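Local structure of type 3 secretion system chaperone PscG (Pseudomonas aeruginosa, 2UWJ) at residues Y55-L59 / C77-L81; P72-L76 / F105-M109; S17-H22 / S47-Q52. The protein acts as a cytoplasmic chaperone of the type III secretion system that, together with PscE, keeps the needle protein PscF from polymerising too early. All blocks are in the same frame, centred on the assembly; numbering follows the deposited sequence.

Contact 1: residues Y55-L59 / C77-L81; sequences YQEAL and CEWHL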
loop_
_atom_site.group_PDB
_atom_site.type_symbol
_atom_site.label_atom_id
_atom_site.label_comp_id
_atom_site.label_asym_id
_atom_site.label_seq_id
_atom_site.Cartn_x
_atom_site.Cartn_y
_atom_site.Cartn_z
ATOM N N TYR C 55 -22.420 -9.516 -12.331
ATOM C CA TYR C 55 -22.093 -10.473 -11.281
ATOM C C TYR C 55 -21.912 -11.925 -11.695
ATOM O O TYR C 55 -21.016 -12.616 -11.149
ATOM C CB TYR C 55 -23.147 -10.415 -10.135
ATOM C CG TYR C 55 -23.393 -8.999 -9.584
ATOM C CD1 TYR C 55 -22.335 -8.246 -9.025
ATOM C CD2 TYR C 55 -24.676 -8.376 -9.687
ATOM C CE1 TYR C 55 -22.509 -6.910 -8.590
ATOM C CE2 TYR C 55 -24.861 -7.043 -9.247
ATOM C CZ TYR C 55 -23.784 -6.322 -8.702
ATOM O OH TYR C 55 -23.970 -5.034 -8.253
ATOM N N GLN C 56 -22.795 -12.413 -12.585
ATOM C CA GLN C 56 -22.718 -13.787 -13.056
ATOM C C GLN C 56 -21.428 -14.024 -13.846
ATOM O O GLN C 56 -20.788 -15.053 -13.701
ATOM C CB GLN C 56 -23.978 -14.152 -13.894
ATOM C CG GLN C 56 -25.173 -14.599 -13.011
ATOM C CD GLN C 56 -24.942 -15.954 -12.288
ATOM O OE1 GLN C 56 -23.861 -16.583 -12.387
ATOM N NE2 GLN C 56 -25.966 -16.407 -11.559
ATOM N N GLU C 57 -21.045 -13.076 -14.682
ATOM C CA GLU C 57 -19.811 -13.257 -15.436
ATOM C C GLU C 57 -18.591 -13.221 -14.474
ATOM O O GLU C 57 -17.639 -13.990 -14.656
ATOM C CB GLU C 57 -19.682 -12.186 -16.518
ATOM C CG GLU C 57 -20.816 -12.291 -17.624
ATOM C CD GLU C 57 -20.858 -11.005 -18.432
ATOM O OE1 GLU C 57 -20.054 -10.832 -19.372
ATOM O OE2 GLU C 57 -21.688 -10.151 -18.057
ATOM N N ALA C 58 -18.618 -12.350 -13.461
ATOM C CA ALA C 58 -17.497 -12.314 -12.504
ATOM C C ALA C 58 -17.440 -13.657 -11.789
ATOM O O ALA C 58 -16.355 -14.204 -11.575
ATOM C CB ALA C 58 -17.650 -11.125 -11.486
ATOM N N LEU C 59 -18.604 -14.232 -11.485
ATOM C CA LEU C 59 -18.666 -15.503 -10.778
ATOM C C LEU C 59 -18.235 -16.702 -11.631
ATOM O O LEU C 59 -17.967 -17.759 -11.096
ATOM C CB LEU C 59 -20.071 -15.754 -10.206
ATOM C CG LEU C 59 -20.344 -15.091 -8.842
ATOM C CD1 LEU C 59 -21.880 -15.183 -8.600
ATOM C CD2 LEU C 59 -19.537 -15.823 -7.661
ATOM N N CYS C 77 -20.357 -10.749 -5.077
ATOM C CA CYS C 77 -21.214 -11.035 -6.241
ATOM C C CYS C 77 -22.467 -11.829 -5.808
ATOM O O CYS C 77 -23.620 -11.558 -6.257
ATOM C CB CYS C 77 -20.426 -11.831 -7.309
ATOM S SG CYS C 77 -19.292 -10.782 -8.236
ATOM N N GLU C 78 -22.245 -12.834 -4.981
ATOM C CA GLU C 78 -23.360 -13.660 -4.477
ATOM C C GLU C 78 -24.331 -12.743 -3.670
ATOM O O GLU C 78 -25.575 -12.871 -3.758
ATOM C CB GLU C 78 -22.799 -14.795 -3.590
ATOM C CG GLU C 78 -22.242 -15.935 -4.438
ATOM C CD GLU C 78 -21.331 -16.899 -3.662
ATOM O OE1 GLU C 78 -20.771 -16.507 -2.626
ATOM O OE2 GLU C 78 -21.190 -18.031 -4.120
ATOM N N TRP C 79 -23.761 -11.855 -2.875
ATOM C CA TRP C 79 -24.555 -10.924 -2.085
ATOM C C TRP C 79 -25.454 -10.063 -3.001
ATOM O O TRP C 79 -26.663 -10.006 -2.765
ATOM C CB TRP C 79 -23.642 -10.030 -1.242
ATOM C CG TRP C 79 -24.341 -8.947 -0.409
ATOM C CD1 TRP C 79 -25.299 -9.126 0.580
ATOM C CD2 TRP C 79 -24.015 -7.550 -0.395
ATOM N NE1 TRP C 79 -25.565 -7.918 1.220
ATOM C CE2 TRP C 79 -24.797 -6.935 0.645
ATOM C CE3 TRP C 79 -23.133 -6.754 -1.145
ATOM C CZ2 TRP C 79 -24.712 -5.566 0.944
ATOM C CZ3 TRP C 79 -23.048 -5.368 -0.841
ATOM C CH2 TRP C 79 -23.839 -4.798 0.200
ATOM N N HIS C 80 -24.899 -9.415 -4.035
ATOM C CA HIS C 80 -25.723 -8.566 -4.896
ATOM C C HIS C 80 -26.701 -9.377 -5.720
ATOM O O HIS C 80 -27.714 -8.830 -6.169
ATOM C CB HIS C 80 -24.885 -7.669 -5.837
ATOM C CG HIS C 80 -24.000 -6.688 -5.123
ATOM N ND1 HIS C 80 -24.457 -5.498 -4.604
ATOM C CD2 HIS C 80 -22.650 -6.682 -4.921
ATOM C CE1 HIS C 80 -23.452 -4.789 -4.129
ATOM N NE2 HIS C 80 -22.336 -5.485 -4.309
ATOM N N LEU C 81 -26.420 -10.669 -5.930
ATOM C CA LEU C 81 -27.342 -11.508 -6.690
ATOM C C LEU C 81 -28.415 -12.135 -5.744
ATOM O O LEU C 81 -29.253 -12.910 -6.189
ATOM C CB LEU C 81 -26.568 -12.616 -7.452
ATOM C CG LEU C 81 -25.720 -12.238 -8.679
ATOM C CD1 LEU C 81 -24.951 -13.504 -9.188
ATOM C CD2 LEU C 81 -26.617 -11.647 -9.812
#
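In this chaperone of the tetratricopeptide-repeat (TPR) clan, the C-terminal end of helix 71-80 packs against the short helix 55-59 through Tyr55, Leu59, Cys77, His80 and Leu81. The phenol of Tyr55 takes His80 over one face: His80 CB stands 3.5 Å from the centroid of the Tyr55 ring, 20° off its normal, a CH-pi contact. Beyond CB the imidazole runs nearly parallel to the phenol, planes 9° apart, but displaced so far that little of one ring lies over the other and Tyr55 OH lies above one face of His80. At the edge of the phenol Cys77 makes a sulfur-aromatic contact, its SG 4.0 Å from Tyr55 CD1. The thiol, turned anti to its own carbonyl carbon (chi1 -76°), also reaches the methyl of Ala58, SG to CB 3.7 Å. Leu81 packs along the stem of Tyr55, its CG 3.5 Å from Tyr55 CB, the two side chains running antiparallel alongside one another. Its CD1 meets Leu59 CD1 tip to tip at 3.5 Å. The chemistry is therefore apolar and aromatic; two polar groups have partners elsewhere, Glu78 in a salt bridge with Arg90 and His80, whose NE2 hydrogen-bonds to the backbone of another protein's chain.

Contact 2: residues P72-L76 / F105-M109; sequences PWFAL and FAAGM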
loop_
_atom_site.group_PDB
_atom_site.type_symbol
_atom_site.label_atom_id
_atom_site.label_comp_id
_atom_site.label_asym_id
_atom_site.label_seq_id
_atom_site.Cartn_x
_atom_site.Cartn_y
_atom_site.Cartn_z
ATOM N N PRO C 72 -13.205 -12.857 -1.658
ATOM C CA PRO C 72 -14.168 -11.833 -1.231
ATOM C C PRO C 72 -15.031 -11.292 -2.388
ATOM O O PRO C 72 -16.186 -10.949 -2.167
ATOM C CB PRO C 72 -13.280 -10.726 -0.629
ATOM C CG PRO C 72 -12.090 -11.568 -0.009
ATOM C CD PRO C 72 -11.844 -12.596 -1.109
ATOM N N TRP C 73 -14.442 -11.154 -3.588
ATOM C CA TRP C 73 -15.176 -10.655 -4.728
ATOM C C TRP C 73 -16.323 -11.589 -5.069
ATOM O O TRP C 73 -17.416 -11.102 -5.413
ATOM C CB TRP C 73 -14.284 -10.500 -5.973
ATOM C CG TRP C 73 -13.186 -9.550 -5.712
ATOM C CD1 TRP C 73 -11.943 -9.829 -5.174
ATOM C CD2 TRP C 73 -13.223 -8.141 -5.937
ATOM N NE1 TRP C 73 -11.201 -8.653 -5.060
ATOM C CE2 TRP C 73 -11.971 -7.610 -5.530
ATOM C CE3 TRP C 73 -14.200 -7.266 -6.451
ATOM C CZ2 TRP C 73 -11.678 -6.235 -5.631
ATOM C CZ3 TRP C 73 -13.894 -5.891 -6.545
ATOM C CH2 TRP C 73 -12.663 -5.402 -6.148
ATOM N N PHE C 74 -16.114 -12.900 -4.987
ATOM C CA PHE C 74 -17.216 -13.838 -5.288
ATOM C C PHE C 74 -18.324 -13.732 -4.200
ATOM O O PHE C 74 -19.511 -13.765 -4.552
ATOM C CB PHE C 74 -16.694 -15.282 -5.438
ATOM C CG PHE C 74 -15.558 -15.392 -6.440
ATOM C CD1 PHE C 74 -15.620 -14.707 -7.649
ATOM C CD2 PHE C 74 -14.415 -16.169 -6.154
ATOM C CE1 PHE C 74 -14.545 -14.788 -8.592
ATOM C CE2 PHE C 74 -13.352 -16.257 -7.076
ATOM C CZ PHE C 74 -13.413 -15.572 -8.282
ATOM N N ALA C 75 -17.944 -13.606 -2.918
ATOM C CA ALA C 75 -18.954 -13.389 -1.850
ATOM C C ALA C 75 -19.775 -12.093 -2.206
ATOM O O ALA C 75 -21.012 -12.060 -2.107
ATOM C CB ALA C 75 -18.268 -13.156 -0.503
ATOM N N LEU C 76 -19.082 -11.036 -2.619
ATOM C CA LEU C 76 -19.796 -9.762 -2.907
ATOM C C LEU C 76 -20.780 -9.984 -4.061
ATOM O O LEU C 76 -21.910 -9.434 -4.041
ATOM C CB LEU C 76 -18.819 -8.624 -3.270
ATOM C CG LEU C 76 -18.023 -8.063 -2.043
ATOM C CD1 LEU C 76 -16.878 -7.170 -2.520
ATOM C CD2 LEU C 76 -18.938 -7.306 -1.118
ATOM N N PHE C 105 -12.170 -10.090 6.440
ATOM C CA PHE C 105 -13.212 -9.697 5.470
ATOM C C PHE C 105 -14.476 -10.551 5.712
ATOM O O PHE C 105 -15.590 -10.036 5.713
ATOM C CB PHE C 105 -12.770 -9.935 4.019
ATOM C CG PHE C 105 -13.895 -9.772 3.004
ATOM C CD1 PHE C 105 -14.129 -8.538 2.417
ATOM C CD2 PHE C 105 -14.738 -10.840 2.711
ATOM C CE1 PHE C 105 -15.218 -8.349 1.537
ATOM C CE2 PHE C 105 -15.841 -10.679 1.838
ATOM C CZ PHE C 105 -16.080 -9.435 1.259
ATOM N N ALA C 106 -14.289 -11.859 5.885
ATOM C CA ALA C 106 -15.426 -12.777 6.059
ATOM C C ALA C 106 -16.244 -12.490 7.322
ATOM O O ALA C 106 -17.467 -12.391 7.267
ATOM C CB ALA C 106 -14.930 -14.235 6.059
ATOM N N ALA C 107 -15.558 -12.357 8.455
ATOM C CA ALA C 107 -16.218 -12.050 9.723
ATOM C C ALA C 107 -16.910 -10.693 9.607
ATOM O O ALA C 107 -18.055 -10.524 10.039
ATOM C CB ALA C 107 -15.189 -12.027 10.867
ATOM N N GLY C 108 -16.234 -9.704 9.022
ATOM C CA GLY C 108 -16.881 -8.407 8.894
ATOM C C GLY C 108 -18.109 -8.405 7.970
ATOM O O GLY C 108 -19.149 -7.804 8.280
ATOM N N MET C 109 -18.035 -9.100 6.839
ATOM C CA MET C 109 -19.184 -9.051 5.940
ATOM C C MET C 109 -20.363 -9.838 6.564
ATOM O O MET C 109 -21.516 -9.447 6.454
ATOM C CB MET C 109 -18.839 -9.611 4.554
ATOM C CG MET C 109 -19.829 -9.093 3.462
ATOM S SD MET C 109 -19.606 -10.040 1.993
ATOM C CE MET C 109 -21.187 -9.544 1.104
#
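Segments 72-76 and 105-109 run nearly parallel, 20° between their directions, their axes approaching to 11.2 Å, and Pro72 and Phe105 are their closest CA pair at one end. Helices 71-80 and 100-113 are next-but-one neighbours in sequence, with helix 84-95 between, and such directions are as expected in a TPR-like helical array. Phe105 fills the gap: chi1 of 170° sends its ring away from its own backbone N and across to the facing helix. Pro72 CB sits almost exactly over the centre of the Phe105 ring, 3.4 Å from the centroid and 7° off the normal, a CH-pi contact. The rim of the same ring is met by Ala75 and Leu76, with Leu76 CG 4.1 Å from Phe105 CZ. One turn further on, Met109 stretches out in an extended chain and lays its end beside the same two residues. Its CE is 3.9 Å from Leu76 CD2, while its SD lies 4.2 Å from Ala75 CB. Leu87 and Leu91 of helix 84-95 also touch Ala75, and apolar side chains from the chain of another protein pack on Pro72, Leu76 and Phe105. With every touching residue buried, dispersion and CH-pi forces join the helices, and the ring is held by close fit rather than by hydrogen bonds.

Contact 3: residues S17-H22 / S47-Q52; sequences SGQHCH and SSLANQ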
loop_
_atom_site.group_PDB
_atom_site.type_symbol
_atom_site.label_atom_id
_atom_site.label_comp_id
_atom_site.label_asym_id
_atom_site.label_seq_id
_atom_site.Cartn_x
_atom_site.Cartn_y
_atom_site.Cartn_z
ATOM N N SER C 17 -10.959 0.311 -12.807
ATOM C CA SER C 17 -12.056 -0.668 -12.792
ATOM C C SER C 17 -13.172 -0.214 -11.835
ATOM O O SER C 17 -14.280 -0.713 -11.949
ATOM C CB SER C 17 -11.557 -2.064 -12.343
ATOM O OG SER C 17 -11.182 -2.090 -10.951
ATOM N N GLY C 18 -12.860 0.664 -10.885
ATOM C CA GLY C 18 -13.862 1.138 -9.937
ATOM C C GLY C 18 -14.377 2.521 -10.346
ATOM O O GLY C 18 -15.259 3.097 -9.671
ATOM N N GLN C 19 -13.840 3.061 -11.435
ATOM C CA GLN C 19 -14.267 4.398 -11.894
ATOM C C GLN C 19 -14.704 4.420 -13.360
ATOM O O GLN C 19 -14.381 5.329 -14.132
ATOM C CB GLN C 19 -13.177 5.445 -11.625
ATOM C CG GLN C 19 -12.935 5.606 -10.128
ATOM C CD GLN C 19 -12.172 6.861 -9.774
ATOM O OE1 GLN C 19 -12.455 7.924 -10.299
ATOM N NE2 GLN C 19 -11.204 6.740 -8.851
ATOM N N HIS C 20 -15.432 3.385 -13.727
ATOM C CA HIS C 20 -16.022 3.263 -15.055
ATOM C C HIS C 20 -15.062 3.164 -16.248
ATOM O O HIS C 20 -15.488 3.379 -17.374
ATOM C CB HIS C 20 -17.030 4.423 -15.270
ATOM C CG HIS C 20 -17.871 4.732 -14.053
ATOM N ND1 HIS C 20 -18.676 3.790 -13.432
ATOM C CD2 HIS C 20 -17.966 5.859 -13.297
ATOM C CE1 HIS C 20 -19.226 4.319 -12.349
ATOM N NE2 HIS C 20 -18.815 5.574 -12.241
ATOM N N CYS C 21 -13.777 2.866 -16.025
ATOM C CA CYS C 21 -12.853 2.756 -17.170
ATOM C C CYS C 21 -12.695 1.280 -17.484
ATOM O O CYS C 21 -11.603 0.723 -17.380
ATOM C CB CYS C 21 -11.496 3.370 -16.841
ATOM S SG CYS C 21 -11.633 5.130 -16.414
ATOM N N HIS C 22 -13.793 0.664 -17.909
ATOM C CA HIS C 22 -13.814 -0.778 -18.140
ATOM C C HIS C 22 -13.066 -1.306 -19.349
ATOM O O HIS C 22 -12.388 -2.345 -19.260
ATOM C CB HIS C 22 -15.282 -1.251 -18.109
ATOM C CG HIS C 22 -15.952 -0.972 -16.797
ATOM N ND1 HIS C 22 -15.517 -1.533 -15.615
ATOM C CD2 HIS C 22 -16.952 -0.111 -16.463
ATOM C CE1 HIS C 22 -16.200 -1.016 -14.605
ATOM N NE2 HIS C 22 -17.077 -0.148 -15.095
ATOM N N SER C 47 -12.981 -7.261 -10.705
ATOM C CA SER C 47 -13.382 -5.980 -10.179
ATOM C C SER C 47 -14.165 -5.199 -11.249
ATOM O O SER C 47 -15.220 -4.585 -10.958
ATOM C CB SER C 47 -12.158 -5.165 -9.730
ATOM O OG SER C 47 -12.555 -3.863 -9.326
ATOM N N SER C 48 -13.665 -5.214 -12.480
ATOM C CA SER C 48 -14.315 -4.478 -13.558
ATOM C C SER C 48 -15.722 -5.040 -13.804
ATOM O O SER C 48 -16.678 -4.282 -13.919
ATOM C CB SER C 48 -13.535 -4.603 -14.866
ATOM O OG SER C 48 -14.294 -3.994 -15.890
ATOM N N LEU C 49 -15.833 -6.372 -13.870
ATOM C CA LEU C 49 -17.145 -6.984 -14.096
ATOM C C LEU C 49 -18.090 -6.725 -12.906
ATOM O O LEU C 49 -19.235 -6.296 -13.090
ATOM C CB LEU C 49 -16.990 -8.477 -14.353
ATOM C CG LEU C 49 -16.375 -8.821 -15.720
ATOM C CD1 LEU C 49 -16.009 -10.318 -15.670
ATOM C CD2 LEU C 49 -17.394 -8.536 -16.918
ATOM N N ALA C 50 -17.612 -6.938 -11.685
ATOM C CA ALA C 50 -18.474 -6.745 -10.527
ATOM C C ALA C 50 -18.912 -5.281 -10.413
ATOM O O ALA C 50 -20.086 -5.018 -10.075
ATOM C CB ALA C 50 -17.800 -7.186 -9.231
ATOM N N ASN C 51 -17.999 -4.339 -10.694
ATOM C CA ASN C 51 -18.338 -2.920 -10.601
ATOM C C ASN C 51 -19.291 -2.468 -11.742
ATOM O O ASN C 51 -19.867 -1.407 -11.673
ATOM C CB ASN C 51 -17.081 -2.039 -10.523
ATOM C CG ASN C 51 -16.466 -2.061 -9.117
ATOM O OD1 ASN C 51 -17.200 -1.899 -8.118
ATOM N ND2 ASN C 51 -15.139 -2.318 -9.013
ATOM N N GLN C 52 -19.455 -3.286 -12.771
ATOM C CA GLN C 52 -20.425 -2.971 -13.834
ATOM C C GLN C 52 -21.768 -3.633 -13.494
ATOM O O GLN C 52 -22.743 -3.514 -14.253
ATOM C CB GLN C 52 -19.997 -3.575 -15.174
ATOM C CG GLN C 52 -18.814 -2.940 -15.742
ATOM C CD GLN C 52 -18.401 -3.584 -17.045
ATOM O OE1 GLN C 52 -19.092 -3.464 -18.072
ATOM N NE2 GLN C 52 -17.258 -4.263 -17.025
#
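Two hydrogen bonds tie the turn between helices 4-17 and 22-34 to the end of helix 38-51, and both use serine hydroxyls. Ser47 OG donates to Ser17 OG at 2.8 Å; Ser17 OG is placed for this by a chi1 of 69°, between its backbone N and carbonyl carbon, and is also hydrogen-bonded to Leu14 O. The second joins His22 ND1, just after Cys21 at the N-cap position, and Ser48 OG, again 2.8 Å apart, bent to 146° and with either atom a possible donor. A CH-pi contact comes next: Gln52 CG lies over the centre of the His22 ring, 3.3 Å from the centroid. Beyond it the amide stacks on that face, its plane 22° from the imidazole; NE2 makes two weak hydrogen bonds, to Ser48 O and OG, and OE1 bonds Arg54. Van der Waals packing completes the contact: Asn51 CB approaches Ser17 O at 3.4 Å, while Asn51 OD1 hydrogen-bonds to the backbone of another protein's chain. In the assembly, Cys21 packs on Ile63 and Gln19 on Glu9 of the PscE chain. Bonded at its edge and stacked on its face, the imidazole is restrained in tilt and rotation, and the buried serine hydroxyls are satisfied by a second hydroxyl, an imidazole nitrogen or a backbone carbonyl.

Overall arrangement
The three contacts show how one helical chain changes its chemistry with place. Contacts 2 and 3 are buried, whereas contact 1 is only partly so, with exposed Gln56 at its margin. Contacts 1 and 2 share helix 71-80: residues 72-76 meet helix 100-113, while Cys77, His80 and Leu81, just after the helix end, meet helix 55-59; Trp79 of the last turn also touches helix 100-113. Contact 3 lies earlier in the chain and is the polar one, joining a turn to a helix end through hydroxyls, an imidazole and an amide, whereas the helix-to-helix contacts rely on apolar and aromatic surfaces. Ala50 bridges contacts 3 and 1, touching Tyr55 and Cys77. Each contact also has residues within reach of another protein's chain.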